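Local coordinates for protein molybdopterin adenylyltransferase (Helicobacter pylori, PDB 4XCW) that probably transfers the adenylyl group of ATP to molybdopterin, activating it for metal insertion during molybdenum cofactor biosynthesis, at residues Gly9-Ser14 with Ile61-Glu66; Leu34-Leu39 with Glu168-Ala173; Glu88-Val93 with Ile131-Gly136; Cys155-Leu158 with Asn162-Gln165. All blocks are in the same frame, centred on the assembly; numbering follows the deposited sequence. Where two conformers were deposited one is given.

Contact 1. Residues Gly9-Ser14 with Ile61-Glu66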
loop_
_atom_site.group_PDB
_atom_site.type_symbol
_atom_site.label_atom_id
_atom_site.label_comp_id
_atom_site.label_asym_id
_atom_site.label_seq_id
_atom_site.Cartn_x
_atom_site.Cartn_y
_atom_site.Cartn_z
ATOM N N GLY B 9 7.248 19.621 -14.522
ATOM C CA GLY B 9 6.354 19.083 -15.531
ATOM C C GLY B 9 4.924 19.044 -15.028
ATOM O O GLY B 9 4.667 18.681 -13.882
ATOM N N VAL B 10 3.989 19.443 -15.884
ATOM C CA VAL B 10 2.570 19.370 -15.551
ATOM C C VAL B 10 1.870 18.639 -16.685
ATOM O O VAL B 10 1.761 19.156 -17.794
ATOM C CB VAL B 10 1.950 20.758 -15.350
ATOM C CG1 VAL B 10 0.492 20.642 -14.880
ATOM C CG2 VAL B 10 2.770 21.557 -14.352
ATOM N N LEU B 11 1.406 17.429 -16.401
ATOM C CA LEU B 11 0.803 16.581 -17.411
ATOM C C LEU B 11 -0.691 16.389 -17.168
ATOM O O LEU B 11 -1.081 15.748 -16.199
ATOM C CB LEU B 11 1.507 15.226 -17.438
ATOM C CG LEU B 11 1.063 14.301 -18.564
ATOM C CD1 LEU B 11 1.208 15.048 -19.862
ATOM C CD2 LEU B 11 1.890 13.026 -18.580
ATOM N N SER B 12 -1.520 16.940 -18.049
ATOM C CA SER B 12 -2.960 16.724 -17.955
ATOM C C SER B 12 -3.373 15.576 -18.862
ATOM O O SER B 12 -3.207 15.650 -20.078
ATOM C CB SER B 12 -3.734 17.991 -18.324
ATOM O OG SER B 12 -5.128 17.725 -18.370
ATOM N N ALA B 13 -3.889 14.507 -18.263
ATOM C CA ALA B 13 -4.383 13.365 -19.018
ATOM C C ALA B 13 -5.861 13.561 -19.282
ATOM O O ALA B 13 -6.657 13.626 -18.345
ATOM C CB ALA B 13 -4.143 12.067 -18.267
ATOM N N SER B 14 -6.227 13.658 -20.554
ATOM C CA SER B 14 -7.599 13.999 -20.916
ATOM C C SER B 14 -7.912 13.657 -22.366
ATOM O O SER B 14 -7.100 13.902 -23.255
ATOM C CB SER B 14 -7.847 15.488 -20.670
ATOM O OG SER B 14 -9.114 15.891 -21.167
ATOM N N ILE B 61 8.331 10.616 -19.799
ATOM C CA ILE B 61 9.738 10.377 -20.076
ATOM C C ILE B 61 10.389 11.638 -20.645
ATOM O O ILE B 61 11.510 11.985 -20.273
ATOM C CB ILE B 61 9.916 9.177 -21.029
ATOM C CG1 ILE B 61 9.574 7.882 -20.285
ATOM C CG2 ILE B 61 11.337 9.121 -21.580
ATOM C CD1 ILE B 61 9.535 6.652 -21.156
ATOM N N LYS B 62 9.668 12.345 -21.507
ATOM C CA LYS B 62 10.198 13.564 -22.115
ATOM C C LYS B 62 10.398 14.646 -21.054
ATOM O O LYS B 62 11.411 15.345 -21.052
ATOM C CB LYS B 62 9.268 14.059 -23.232
ATOM C CG LYS B 62 9.696 15.369 -23.886
ATOM C CD LYS B 62 8.891 15.646 -25.153
ATOM C CE LYS B 62 7.393 15.593 -24.889
ATOM N NZ LYS B 62 6.584 15.892 -26.108
ATOM N N MET B 63 9.440 14.774 -20.141
ATOM C CA MET B 63 9.540 15.795 -19.099
ATOM C C MET B 63 10.726 15.529 -18.171
ATOM O O MET B 63 11.471 16.451 -17.825
ATOM C CB MET B 63 8.240 15.878 -18.297
ATOM C CG MET B 63 7.067 16.475 -19.079
ATOM S SD MET B 63 5.515 16.420 -18.138
ATOM C CE MET B 63 4.387 17.236 -19.268
ATOM N N CYS B 64 10.912 14.267 -17.787
ATOM C CA CYS B 64 12.041 13.890 -16.938
ATOM C C CYS B 64 13.375 13.967 -17.676
ATOM O O CYS B 64 14.324 14.607 -17.204
ATOM C CB CYS B 64 11.855 12.473 -16.388
ATOM S SG CYS B 64 10.441 12.271 -15.309
ATOM N N ASP B 65 13.445 13.310 -18.834
ATOM C CA ASP B 65 14.715 13.117 -19.531
ATOM C C ASP B 65 15.156 14.316 -20.370
ATOM O O ASP B 65 16.322 14.717 -20.318
ATOM C CB ASP B 65 14.649 11.883 -20.435
ATOM C CG ASP B 65 14.452 10.587 -19.660
ATOM O OD1 ASP B 65 14.190 10.639 -18.439
ATOM O OD2 ASP B 65 14.556 9.511 -20.290
ATOM N N GLU B 66 14.243 14.875 -21.158
ATOM C CA GLU B 66 14.608 15.964 -22.059
ATOM C C GLU B 66 14.495 17.331 -21.394
ATOM O O GLU B 66 15.401 18.156 -21.515
ATOM C CB GLU B 66 13.747 15.932 -23.323
ATOM C CG GLU B 66 14.002 14.738 -24.220
ATOM C CD GLU B 66 13.280 14.849 -25.550
ATOM O OE1 GLU B 66 13.091 15.987 -26.034
ATOM O OE2 GLU B 66 12.901 13.798 -26.108
#
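Met-63 does nearly all the work here, reaching from helix 53-66 down to Gly-9, Val-10 and Leu-11 on strand 6-13. Its CG stands opposite the carbonyl carbon (chi1 -70°), and beyond that the chain is fully extended, so sulfur and methyl arrive at the strand at the end of a straight arm.

The first group of contacts is between this thioether and main-chain atoms. SD of Met-63 rests 3.8 Å from CA of Gly-9, where no side chain stands between sulfur and backbone. One bond further on, CE of Met-63 lies 3.6 Å from O of Val-10, a van der Waals touch of a methyl on a peptide carbonyl. The Val-10 side chain leaves the strand on the face turned away from the helix.

The second group is purely apolar. CE of Met-63 comes 3.9 Å from CD1 of Leu-11, the two side chains meeting at a slant. Leu-11 was modelled in two conformers, so this touch is less certain than the other two. Leu-11 also packs on Ile-56 and Leu-60, earlier along the same helix.

No hydrogen bond joins the two segments; Lys-62 and Asp-65 turn elsewhere, in salt bridges to Glu-47 and Arg-126.

Helix and strand run antiparallel, at 170°, with their short axes 9.1 Å apart. The helix links strands 42-49 and 71-75, and on its way it passes over strand 6-13, which lies between the two: a classical beta-alpha-beta crossover of an alpha/beta fold.

Contact 2. Residues Leu34-Leu39 with Glu168-Ala173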
loop_
_atom_site.group_PDB
_atom_site.type_symbol
_atom_site.label_atom_id
_atom_site.label_comp_id
_atom_site.label_asym_id
_atom_site.label_seq_id
_atom_site.Cartn_x
_atom_site.Cartn_y
_atom_site.Cartn_z
ATOM N N LEU B 34 2.235 25.728 -6.782
ATOM C CA LEU B 34 3.674 25.516 -6.770
ATOM C C LEU B 34 4.419 26.849 -6.834
ATOM O O LEU B 34 5.496 26.992 -6.249
ATOM C CB LEU B 34 4.080 24.590 -7.917
ATOM C CG LEU B 34 3.600 23.154 -7.682
ATOM C CD1 LEU B 34 3.889 22.264 -8.879
ATOM C CD2 LEU B 34 4.223 22.571 -6.410
ATOM N N SER B 35 3.832 27.830 -7.516
ATOM C CA SER B 35 4.435 29.161 -7.599
ATOM C C SER B 35 4.472 29.855 -6.242
ATOM O O SER B 35 5.377 30.637 -5.967
ATOM C CB SER B 35 3.682 30.038 -8.602
ATOM O OG SER B 35 3.894 29.592 -9.929
ATOM N N GLU B 36 3.482 29.574 -5.401
ATOM C CA GLU B 36 3.414 30.170 -4.070
ATOM C C GLU B 36 4.308 29.437 -3.070
ATOM O O GLU B 36 4.749 30.019 -2.078
ATOM C CB GLU B 36 1.971 30.177 -3.562
ATOM C CG GLU B 36 1.022 31.044 -4.374
ATOM C CD GLU B 36 -0.427 30.858 -3.962
ATOM O OE1 GLU B 36 -0.684 30.026 -3.065
ATOM O OE2 GLU B 36 -1.307 31.541 -4.533
ATOM N N TYR B 37 4.569 28.163 -3.342
ATOM C CA TYR B 37 5.335 27.310 -2.434
ATOM C C TYR B 37 6.846 27.465 -2.583
ATOM O O TYR B 37 7.594 27.229 -1.632
ATOM C CB TYR B 37 4.968 25.841 -2.650
ATOM C CG TYR B 37 3.651 25.418 -2.039
ATOM C CD1 TYR B 37 2.800 26.341 -1.436
ATOM C CD2 TYR B 37 3.259 24.082 -2.064
ATOM C CE1 TYR B 37 1.595 25.941 -0.880
ATOM C CE2 TYR B 37 2.061 23.677 -1.511
ATOM C CZ TYR B 37 1.232 24.603 -0.923
ATOM O OH TYR B 37 0.038 24.182 -0.373
ATOM N N LEU B 38 7.290 27.845 -3.777
ATOM C CA LEU B 38 8.718 27.915 -4.082
ATOM C C LEU B 38 9.207 29.335 -4.341
ATOM O O LEU B 38 8.511 30.147 -4.950
ATOM C CB LEU B 38 9.038 27.041 -5.297
ATOM C CG LEU B 38 8.874 25.538 -5.089
ATOM C CD1 LEU B 38 8.946 24.804 -6.413
ATOM C CD2 LEU B 38 9.948 25.036 -4.139
ATOM N N LEU B 39 10.421 29.619 -3.882
ATOM C CA LEU B 39 11.053 30.910 -4.106
ATOM C C LEU B 39 11.887 30.899 -5.384
ATOM O O LEU B 39 12.194 31.953 -5.942
ATOM C CB LEU B 39 11.925 31.290 -2.907
ATOM C CG LEU B 39 11.179 31.432 -1.577
ATOM C CD1 LEU B 39 12.156 31.585 -0.424
ATOM C CD2 LEU B 39 10.233 32.619 -1.629
ATOM N N GLU B 168 8.362 29.920 3.044
ATOM C CA GLU B 168 7.892 29.454 4.340
ATOM C C GLU B 168 6.676 30.241 4.825
ATOM O O GLU B 168 6.007 29.847 5.778
ATOM C CB GLU B 168 9.038 29.523 5.349
ATOM C CG GLU B 168 10.239 28.712 4.881
ATOM C CD GLU B 168 11.361 28.655 5.890
ATOM O OE1 GLU B 168 11.285 29.365 6.911
ATOM O OE2 GLU B 168 12.323 27.894 5.656
ATOM N N LYS B 169 6.391 31.348 4.150
ATOM C CA LYS B 169 5.158 32.083 4.377
ATOM C C LYS B 169 3.946 31.237 3.979
ATOM O O LYS B 169 2.843 31.432 4.488
ATOM C CB LYS B 169 5.172 33.397 3.591
ATOM C CG LYS B 169 3.979 34.289 3.853
ATOM C CD LYS B 169 3.908 34.658 5.318
ATOM C CE LYS B 169 2.625 35.393 5.639
ATOM N NZ LYS B 169 2.514 36.699 4.934
ATOM N N ASN B 170 4.158 30.287 3.076
ATOM C CA ASN B 170 3.048 29.534 2.506
ATOM C C ASN B 170 3.045 28.040 2.819
ATOM O O ASN B 170 1.992 27.404 2.804
ATOM C CB ASN B 170 3.025 29.731 0.990
ATOM C CG ASN B 170 2.694 31.157 0.599
ATOM O OD1 ASN B 170 1.954 31.846 1.301
ATOM N ND2 ASN B 170 3.239 31.607 -0.527
ATOM N N ILE B 171 4.218 27.479 3.098
ATOM C CA ILE B 171 4.332 26.047 3.348
ATOM C C ILE B 171 5.644 25.764 4.082
ATOM O O ILE B 171 6.599 26.534 3.979
ATOM C CB ILE B 171 4.256 25.239 2.017
ATOM C CG1 ILE B 171 4.032 23.743 2.269
ATOM C CG2 ILE B 171 5.479 25.484 1.153
ATOM C CD1 ILE B 171 2.570 23.366 2.432
ATOM N N GLN B 172 5.680 24.681 4.850
ATOM C CA GLN B 172 6.892 24.284 5.557
ATOM C C GLN B 172 7.468 23.032 4.924
ATOM O O GLN B 172 6.735 22.087 4.658
ATOM C CB GLN B 172 6.601 24.027 7.035
ATOM C CG GLN B 172 5.942 25.185 7.761
ATOM C CD GLN B 172 6.522 26.527 7.368
ATOM O OE1 GLN B 172 7.720 26.770 7.525
ATOM N NE2 GLN B 172 5.672 27.411 6.858
ATOM N N ALA B 173 8.773 23.015 4.671
ATOM C CA ALA B 173 9.405 21.786 4.202
ATOM C C ALA B 173 10.541 21.374 5.115
ATOM O O ALA B 173 11.367 22.186 5.525
ATOM C CB ALA B 173 9.901 21.932 2.786
#
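Asn-170 is the first residue of Glu-168 to Ala-173 to meet the end of helix 25-37, and it does so with a hydrogen bond; the residue before the segment, Asn-167, already bonds to Tyr-37 through its backbone. ND2 of Asn-170 donates to the backbone O of Glu-36 at 2.7 Å, nearly straight at 175°. The oxygen lies in the plane of the Asn-170 amide, whereas the donor stands 36° above the carbonyl plane of Glu-36. CB of Glu-36 lies beside the same nitrogen. This is the C-terminal tail crossing the last turn of a helix that flanks the alpha/beta sheet.

Ile-171 follows and covers one face of the Tyr-37 ring. CB of Ile-171 sits over the middle of the Tyr-37 ring, 4.0 Å from its centroid, in a CH-pi contact. With CG1 trans to the backbone nitrogen (chi1 -166°), the branches spread along the ring: CG2 of Ile-171 meets CG of Tyr-37 at 3.7 Å, and CD1 of Ile-171 lies 3.8 Å from CZ of Tyr-37. Phe-149 meets the same tyrosine ring with its plane inclined. Next along, Gln-172 reaches back within the tail, its NE2 donating to O of Glu-168 at 2.7 Å.

Contact 3. Residues Glu88-Val93 with Ile131-Gly136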
loop_
_atom_site.group_PDB
_atom_site.type_symbol
_atom_site.label_atom_id
_atom_site.label_comp_id
_atom_site.label_asym_id
_atom_site.label_seq_id
_atom_site.Cartn_x
_atom_site.Cartn_y
_atom_site.Cartn_z
ATOM N N GLU B 88 -0.727 3.457 -14.059
ATOM C CA GLU B 88 0.006 2.419 -14.789
ATOM C C GLU B 88 1.182 2.983 -15.586
ATOM O O GLU B 88 2.269 2.400 -15.612
ATOM C CB GLU B 88 -0.916 1.670 -15.749
ATOM C CG GLU B 88 -1.819 0.665 -15.083
ATOM C CD GLU B 88 -3.191 1.223 -14.754
ATOM O OE1 GLU B 88 -3.304 2.428 -14.423
ATOM O OE2 GLU B 88 -4.166 0.445 -14.830
ATOM N N ALA B 89 0.943 4.099 -16.267
ATOM C CA ALA B 89 1.986 4.739 -17.054
ATOM C C ALA B 89 3.085 5.248 -16.135
ATOM O O ALA B 89 4.262 5.153 -16.450
ATOM C CB ALA B 89 1.411 5.870 -17.885
ATOM N N THR B 90 2.688 5.778 -14.984
ATOM C CA THR B 90 3.642 6.294 -14.012
ATOM C C THR B 90 4.534 5.174 -13.487
ATOM O O THR B 90 5.754 5.328 -13.401
ATOM C CB THR B 90 2.902 6.987 -12.850
ATOM O OG1 THR B 90 2.060 8.011 -13.395
ATOM C CG2 THR B 90 3.888 7.614 -11.863
ATOM N N LYS B 91 3.930 4.035 -13.168
ATOM C CA LYS B 91 4.692 2.899 -12.651
ATOM C C LYS B 91 5.668 2.367 -13.688
ATOM O O LYS B 91 6.776 1.914 -13.363
ATOM C CB LYS B 91 3.741 1.784 -12.198
ATOM C CG LYS B 91 4.450 0.609 -11.543
ATOM C CD LYS B 91 3.554 -0.620 -11.470
ATOM C CE LYS B 91 2.275 -0.336 -10.692
ATOM N NZ LYS B 91 1.418 -1.552 -10.578
ATOM N N LYS B 92 5.262 2.428 -14.950
ATOM C CA LYS B 92 6.084 1.896 -16.028
ATOM C C LYS B 92 7.374 2.712 -16.210
ATOM O O LYS B 92 8.439 2.153 -16.495
ATOM C CB LYS B 92 5.273 1.858 -17.331
ATOM C CG LYS B 92 6.056 1.380 -18.545
ATOM C CD LYS B 92 6.684 0.017 -18.303
ATOM C CE LYS B 92 7.676 -0.334 -19.401
ATOM N NZ LYS B 92 8.482 -1.540 -19.059
ATOM N N VAL B 93 7.298 4.028 -16.030
ATOM C CA VAL B 93 8.467 4.859 -16.326
ATOM C C VAL B 93 9.323 5.136 -15.089
ATOM O O VAL B 93 10.438 5.640 -15.215
ATOM C CB VAL B 93 8.064 6.213 -16.980
ATOM C CG1 VAL B 93 7.151 5.983 -18.180
ATOM C CG2 VAL B 93 7.407 7.138 -15.976
ATOM N N ILE B 131 7.965 11.956 -9.692
ATOM C CA ILE B 131 6.659 12.024 -10.347
ATOM C C ILE B 131 5.543 11.729 -9.355
ATOM O O ILE B 131 5.585 10.736 -8.639
ATOM C CB ILE B 131 6.569 11.034 -11.523
ATOM C CG1 ILE B 131 7.732 11.254 -12.483
ATOM C CG2 ILE B 131 5.243 11.201 -12.272
ATOM C CD1 ILE B 131 7.754 10.260 -13.651
ATOM N N ILE B 132 4.552 12.612 -9.299
ATOM C CA ILE B 132 3.406 12.415 -8.412
ATOM C C ILE B 132 2.116 12.588 -9.187
ATOM O O ILE B 132 1.972 13.565 -9.921
ATOM C CB ILE B 132 3.403 13.417 -7.254
ATOM C CG1 ILE B 132 4.770 13.460 -6.572
ATOM C CG2 ILE B 132 2.306 13.073 -6.248
ATOM C CD1 ILE B 132 4.853 14.519 -5.499
ATOM N N ASN B 133 1.176 11.660 -9.010
ATOM C CA ASN B 133 -0.174 11.803 -9.563
ATOM C C ASN B 133 -1.062 12.630 -8.635
ATOM O O ASN B 133 -1.237 12.261 -7.483
ATOM C CB ASN B 133 -0.841 10.444 -9.771
ATOM C CG ASN B 133 0.048 9.442 -10.480
ATOM O OD1 ASN B 133 0.094 8.271 -10.098
ATOM N ND2 ASN B 133 0.733 9.882 -11.533
ATOM N N LEU B 134 -1.632 13.723 -9.139
ATOM C CA LEU B 134 -2.487 14.601 -8.335
ATOM C C LEU B 134 -3.959 14.377 -8.690
ATOM O O LEU B 134 -4.244 13.687 -9.662
ATOM C CB LEU B 134 -2.104 16.066 -8.562
ATOM C CG LEU B 134 -0.678 16.470 -8.210
ATOM C CD1 LEU B 134 -0.496 17.968 -8.450
ATOM C CD2 LEU B 134 -0.359 16.080 -6.766
ATOM N N PRO B 135 -4.902 14.951 -7.907
ATOM C CA PRO B 135 -6.313 14.786 -8.269
ATOM C C PRO B 135 -6.691 15.607 -9.494
ATOM O O PRO B 135 -5.822 16.216 -10.120
ATOM C CB PRO B 135 -7.070 15.300 -7.028
ATOM C CG PRO B 135 -6.062 15.302 -5.929
ATOM C CD PRO B 135 -4.758 15.600 -6.594
ATOM N N GLY B 136 -7.983 15.628 -9.813
ATOM C CA GLY B 136 -8.470 16.331 -10.986
ATOM C C GLY B 136 -9.041 17.715 -10.717
ATOM O O GLY B 136 -8.981 18.594 -11.577
#
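Thr-90 and Asn-133 face each other across the gap between helix 86-93 and strand 129-134, an antiparallel helix-on-sheet pair (175°, short axes 9.7 Å apart) within the alpha/beta fold of this family. ND2 of Asn-133 donates to OG1 of Thr-90 at 3.0 Å, with an angle of 165° at the hydrogen and the hydroxyl close to the amide plane. CG2 of Thr-90 touches CG2 of Ile-131 at 3.9 Å, the two side chains running alongside, each pointing the other way. One turn on, CG2 of Val-93 meets CD1 of Ile-131 at 3.9 Å, nearly at right angles.

Further out, the Thr-90 torsion (chi1 -56°) lays OG1 beside its own backbone nitrogen, from where it also bonds to O of Thr-86, one turn back. The helix is flanked on this face of the sheet by helix 53-66: Ala-89 packs on Ile-56 and Val-93 on Ile-61. On the other face of the sheet, Leu-134 packs on Leu-145 of helix 138-148. The buried amide of Asn-133 is held by three hydrogen bonds, which would fix its rotation: besides the bond to Thr-90, ND2 bonds to OG1 of Thr-74, and OD1 takes the backbone N-H of Ser-122.

Contact 4. Residues Cys155-Leu158 with Asn162-Gln165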
loop_
_atom_site.group_PDB
_atom_site.type_symbol
_atom_site.label_atom_id
_atom_site.label_comp_id
_atom_site.label_asym_id
_atom_site.label_seq_id
_atom_site.Cartn_x
_atom_site.Cartn_y
_atom_site.Cartn_z
ATOM N N CYS B 155 13.040 15.061 -0.826
ATOM C CA CYS B 155 13.023 13.952 -1.783
ATOM C C CYS B 155 13.819 14.303 -3.033
ATOM O O CYS B 155 14.590 13.490 -3.542
ATOM C CB CYS B 155 11.593 13.581 -2.185
ATOM S SG CYS B 155 11.492 12.038 -3.158
ATOM N N VAL B 156 13.619 15.519 -3.530
ATOM C CA VAL B 156 14.311 15.970 -4.733
ATOM C C VAL B 156 15.820 16.091 -4.450
ATOM O O VAL B 156 16.643 15.759 -5.309
ATOM C CB VAL B 156 13.713 17.303 -5.250
ATOM C CG1 VAL B 156 14.578 17.919 -6.356
ATOM C CG2 VAL B 156 12.295 17.070 -5.755
ATOM N N ASP B 157 16.183 16.519 -3.238
ATOM C CA ASP B 157 17.596 16.524 -2.822
ATOM C C ASP B 157 18.212 15.129 -2.913
ATOM O O ASP B 157 19.311 14.956 -3.445
ATOM C CB ASP B 157 17.779 17.011 -1.382
ATOM C CG ASP B 157 17.399 18.459 -1.183
ATOM O OD1 ASP B 157 17.236 19.192 -2.180
ATOM O OD2 ASP B 157 17.275 18.858 -0.004
ATOM N N LEU B 158 17.507 14.140 -2.368
ATOM C CA LEU B 158 18.044 12.787 -2.264
ATOM C C LEU B 158 18.247 12.110 -3.614
ATOM O O LEU B 158 19.119 11.256 -3.744
ATOM C CB LEU B 158 17.132 11.911 -1.403
ATOM C CG LEU B 158 17.052 12.261 0.081
ATOM C CD1 LEU B 158 16.018 11.388 0.785
ATOM C CD2 LEU B 158 18.416 12.108 0.723
ATOM N N ASN B 162 17.539 19.526 -8.489
ATOM C CA ASN B 162 17.937 20.873 -8.079
ATOM C C ASN B 162 17.368 21.226 -6.710
ATOM O O ASN B 162 16.435 20.589 -6.223
ATOM C CB ASN B 162 17.499 21.914 -9.110
ATOM C CG ASN B 162 18.223 21.771 -10.429
ATOM O OD1 ASN B 162 19.336 21.249 -10.488
ATOM N ND2 ASN B 162 17.597 22.239 -11.499
ATOM N N TYR B 163 17.932 22.255 -6.094
ATOM C CA TYR B 163 17.640 22.557 -4.700
ATOM C C TYR B 163 16.485 23.535 -4.539
ATOM O O TYR B 163 16.643 24.737 -4.747
ATOM C CB TYR B 163 18.888 23.117 -4.027
ATOM C CG TYR B 163 18.782 23.214 -2.524
ATOM C CD1 TYR B 163 19.149 22.144 -1.720
ATOM C CD2 TYR B 163 18.331 24.376 -1.907
ATOM C CE1 TYR B 163 19.067 22.223 -0.346
ATOM C CE2 TYR B 163 18.244 24.464 -0.527
ATOM C CZ TYR B 163 18.615 23.383 0.247
ATOM O OH TYR B 163 18.536 23.455 1.620
ATOM N N MET B 164 15.324 23.004 -4.168
ATOM C CA MET B 164 14.145 23.816 -3.921
ATOM C C MET B 164 14.298 24.674 -2.679
ATOM O O MET B 164 14.713 24.188 -1.626
ATOM C CB MET B 164 12.917 22.929 -3.764
ATOM C CG MET B 164 12.428 22.311 -5.043
ATOM S SD MET B 164 11.102 21.156 -4.675
ATOM C CE MET B 164 10.603 20.717 -6.335
ATOM N N GLN B 165 13.943 25.946 -2.809
ATOM C CA GLN B 165 13.923 26.853 -1.675
ATOM C C GLN B 165 12.489 27.272 -1.389
ATOM O O GLN B 165 11.836 27.940 -2.191
ATOM C CB GLN B 165 14.820 28.056 -1.934
ATOM C CG GLN B 165 16.198 27.644 -2.407
ATOM C CD GLN B 165 17.293 28.544 -1.893
ATOM O OE1 GLN B 165 17.066 29.389 -1.026
ATOM N NE2 GLN B 165 18.496 28.366 -2.421
HETATM O O HOH W 1 15.054 20.261 -3.729
#
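Two torsions bring Asp-157 and Tyr-163 together: the tyrosine ring lies trans to its backbone nitrogen (chi1 -169°), and the aspartate CG stands opposite its carbonyl carbon (chi1 -65°). The planes of carboxylate and ring then lie only 6° apart, and the groups meet at a slant, with OD1 of Asp-157 3.5 Å from CD1 of Tyr-163. The stronger partner of the carboxylate is Arg-175, which forms a salt bridge to OD2, makes a cation-pi contact with the Tyr-163 ring and bonds to O of Met-164.

A water links the Asp-157 carboxylate with the backbone of Asn-162 and Met-164. It accepts from N of Met-164 at 2.8 Å and lies 2.9 Å from both O of Asn-162 and OD1 of Asp-157, within donating reach, though not all its acceptors can be served at once. CG1 of Val-156 touches O of Asn-162 at 3.3 Å; the apolar pair is CG2 of Val-156 with CE of Met-164 at 4.1 Å.

Leu-158 packs on Pro-80 of the third subunit. The chain thus doubles back after helix 152-158, its C-terminal extension lying along the helix end beside the trimer interface.

How the contacts relate
Contacts 1 and 3 belong to the core. Both set a helix on the same sheet, and they touch directly: SG of Cys-64 lies 3.7 Å from CD1 of Ile-131. Yet contact 1 holds no hydrogen bond, whereas contact 3 adds a buried amide-hydroxyl bond. Contacts 2 and 4 lie farther out, each about 15 Å, centre to centre, from the middle of the chain, and both fasten the chain after helix 152-158. They use mixed chemistry with some exposed residues: a side-chain amide and CH-pi packing in one, a water bridge and a nearby arginine in the other. A probable hydrogen bond, Leu-39 N to Gln-165 O at 2.8 Å, joins this second pair.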